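Local coordinates for protein putative leucoanthocyanidin reductase 1 (Vitis vinifera, PDB 3I6Q) that probably reduces leucoanthocyanidins to flavan-3-ols such as catechin, using NADPH held in a Rossmann-type nucleotide-binding domain, at residues A[178-183]-A[235-240]. Residues are numbered along the deposited sequence; the frame is centred on the assembly and turned at random.
Sequences PPTDFF and SVWEKK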
loop_
_atom_site.group_PDB
_atom_site.type_symbol
_atom_site.label_atom_id
_atom_site.label_comp_id
_atom_site.label_asym_id
_atom_site.label_seq_id
_atom_site.Cartn_x
_atom_site.Cartn_y
_atom_site.Cartn_z
ATOM N N PRO A 178 -12.547 14.838 2.314
ATOM C CA PRO A 178 -12.298 15.817 1.232
ATOM C C PRO A 178 -12.797 17.233 1.603
ATOM O O PRO A 178 -13.623 17.355 2.506
ATOM C CB PRO A 178 -13.080 15.246 0.041
ATOM C CG PRO A 178 -13.407 13.823 0.398
ATOM C CD PRO A 178 -13.434 13.737 1.887
ATOM N N PRO A 179 -12.301 18.293 0.919
ATOM C CA PRO A 179 -12.529 19.655 1.439
ATOM C C PRO A 179 -13.957 20.151 1.234
ATOM O O PRO A 179 -14.654 19.684 0.324
ATOM C CB PRO A 179 -11.558 20.528 0.623
ATOM C CG PRO A 179 -10.879 19.603 -0.369
ATOM C CD PRO A 179 -11.674 18.331 -0.411
ATOM N N THR A 180 -14.377 21.087 2.087
ATOM C CA THR A 180 -15.692 21.721 1.977
ATOM C C THR A 180 -15.617 23.253 1.858
ATOM O O THR A 180 -16.653 23.933 1.848
ATOM C CB THR A 180 -16.660 21.286 3.114
ATOM O OG1 THR A 180 -16.069 21.553 4.391
ATOM C CG2 THR A 180 -16.973 19.796 3.016
ATOM N N ASP A 181 -14.395 23.779 1.753
ATOM C CA ASP A 181 -14.168 25.209 1.502
ATOM C C ASP A 181 -13.695 25.483 0.065
ATOM O O ASP A 181 -14.419 26.106 -0.718
ATOM C CB ASP A 181 -13.217 25.822 2.542
ATOM C CG ASP A 181 -11.981 24.970 2.799
ATOM O OD1 ASP A 181 -11.751 23.971 2.080
ATOM O OD2 ASP A 181 -11.222 25.306 3.733
ATOM N N PHE A 182 -12.496 24.995 -0.283
ATOM C CA PHE A 182 -11.971 25.111 -1.644
ATOM C C PHE A 182 -11.030 23.931 -1.961
ATOM O O PHE A 182 -10.508 23.296 -1.047
ATOM C CB PHE A 182 -11.299 26.484 -1.903
ATOM C CG PHE A 182 -10.134 26.807 -0.983
ATOM C CD1 PHE A 182 -10.332 27.532 0.194
ATOM C CD2 PHE A 182 -8.832 26.422 -1.314
ATOM C CE1 PHE A 182 -9.261 27.843 1.039
ATOM C CE2 PHE A 182 -7.747 26.727 -0.465
ATOM C CZ PHE A 182 -7.968 27.436 0.709
ATOM N N PHE A 183 -10.861 23.629 -3.249
ATOM C CA PHE A 183 -9.982 22.535 -3.697
ATOM C C PHE A 183 -8.607 23.074 -4.054
ATOM O O PHE A 183 -8.483 24.046 -4.804
ATOM C CB PHE A 183 -10.541 21.855 -4.952
ATOM C CG PHE A 183 -11.832 21.121 -4.748
ATOM C CD1 PHE A 183 -11.871 19.919 -4.053
ATOM C CD2 PHE A 183 -13.021 21.630 -5.286
ATOM C CE1 PHE A 183 -13.087 19.217 -3.880
ATOM C CE2 PHE A 183 -14.237 20.944 -5.131
ATOM C CZ PHE A 183 -14.273 19.740 -4.420
ATOM N N SER A 235 -14.619 16.914 -8.918
ATOM C CA SER A 235 -15.969 16.848 -9.494
ATOM C C SER A 235 -16.818 15.725 -8.913
ATOM O O SER A 235 -18.023 15.885 -8.748
ATOM C CB SER A 235 -15.932 16.729 -11.019
ATOM O OG SER A 235 -15.362 17.885 -11.606
ATOM N N VAL A 236 -16.196 14.583 -8.623
ATOM C CA VAL A 236 -16.895 13.475 -7.972
ATOM C C VAL A 236 -17.392 13.952 -6.611
ATOM O O VAL A 236 -18.548 13.707 -6.242
ATOM C CB VAL A 236 -15.981 12.211 -7.832
ATOM C CG1 VAL A 236 -16.625 11.154 -6.912
ATOM C CG2 VAL A 236 -15.701 11.599 -9.198
ATOM N N TRP A 237 -16.526 14.657 -5.882
ATOM C CA TRP A 237 -16.866 15.140 -4.551
ATOM C C TRP A 237 -17.953 16.209 -4.587
ATOM O O TRP A 237 -18.856 16.182 -3.753
ATOM C CB TRP A 237 -15.640 15.659 -3.806
ATOM C CG TRP A 237 -15.926 16.051 -2.380
ATOM C CD1 TRP A 237 -15.681 17.264 -1.799
ATOM C CD2 TRP A 237 -16.529 15.236 -1.362
ATOM N NE1 TRP A 237 -16.067 17.243 -0.481
ATOM C CE2 TRP A 237 -16.593 16.014 -0.188
ATOM C CE3 TRP A 237 -17.010 13.919 -1.327
ATOM C CZ2 TRP A 237 -17.125 15.524 1.012
ATOM C CZ3 TRP A 237 -17.535 13.430 -0.130
ATOM C CH2 TRP A 237 -17.585 14.233 1.019
ATOM N N GLU A 238 -17.870 17.117 -5.567
ATOM C CA GLU A 238 -18.883 18.176 -5.772
ATOM C C GLU A 238 -20.272 17.582 -5.947
ATOM O O GLU A 238 -21.259 18.136 -5.443
ATOM C CB GLU A 238 -18.533 19.068 -6.974
ATOM C CG GLU A 238 -17.394 20.072 -6.694
ATOM C CD GLU A 238 -17.020 20.911 -7.899
ATOM O OE1 GLU A 238 -17.107 20.428 -9.041
ATOM O OE2 GLU A 238 -16.635 22.075 -7.701
ATOM N N LYS A 239 -20.341 16.453 -6.653
ATOM C CA LYS A 239 -21.602 15.728 -6.823
ATOM C C LYS A 239 -22.130 15.197 -5.485
ATOM O O LYS A 239 -23.325 15.315 -5.189
ATOM C CB LYS A 239 -21.452 14.603 -7.846
ATOM C CG LYS A 239 -21.306 15.094 -9.284
ATOM C CD LYS A 239 -21.789 14.050 -10.285
ATOM N N LYS A 240 -21.232 14.645 -4.671
ATOM C CA LYS A 240 -21.593 14.120 -3.354
ATOM C C LYS A 240 -22.055 15.183 -2.345
ATOM O O LYS A 240 -22.943 14.907 -1.529
ATOM C CB LYS A 240 -20.457 13.277 -2.768
ATOM C CG LYS A 240 -20.564 11.779 -3.049
ATOM C CD LYS A 240 -20.445 11.444 -4.540
ATOM C CE LYS A 240 -20.716 9.965 -4.810
ATOM N NZ LYS A 240 -22.115 9.547 -4.491
#
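The indole of W237 packs its face on P178, a proline–tryptophan CH-pi contact, and turns its edge to the carbonyl of P179, joining helix 230-241 to the loop leading into strand 183-186. Both segments belong to an NmrA-like, Rossmann-clan reductase, at the periphery of the chain; the side chain of P178 is about 11 Å from that of I162, an NADP-binding residue. P178 sits over one face of the indole, its ring crossing W237 at about a right angle. CB of P178 is 3.5 Å from the centroid of the W237 five-membered ring and almost on its normal. CG of P178 lies 3.9 Å from W237 CD2 and reaches on over the six-membered ring. The W237 side chain swings CG anti to its own backbone N (chi1 -175°), which carries the pyrrole edge out to the loop. There NE1 donates a hydrogen bond to the backbone O of P179 at 2.9 Å; it is bent, with an N-H...O angle of 134°. The carbonyl oxygen lies close to the indole plane, but seen from the carbonyl the donor stands above its plane. F183 meets the pyrrole edge with its own, edge to edge and not stacked, the two side chains crossing at about a right angle, CE1 of F183 3.9 Å from W237 CD1. W165 meets the F183 ring and also touches P178, and F183 pairs through its backbone with P246 and V248. On the helix, E238 runs its extended chain past the rim of F183, the carboxylate turned 75° from the ring and OE1 drawn into a salt bridge with R247. The aliphatic part does the touching: E238 CG lies 3.6 Å from F183 CE2.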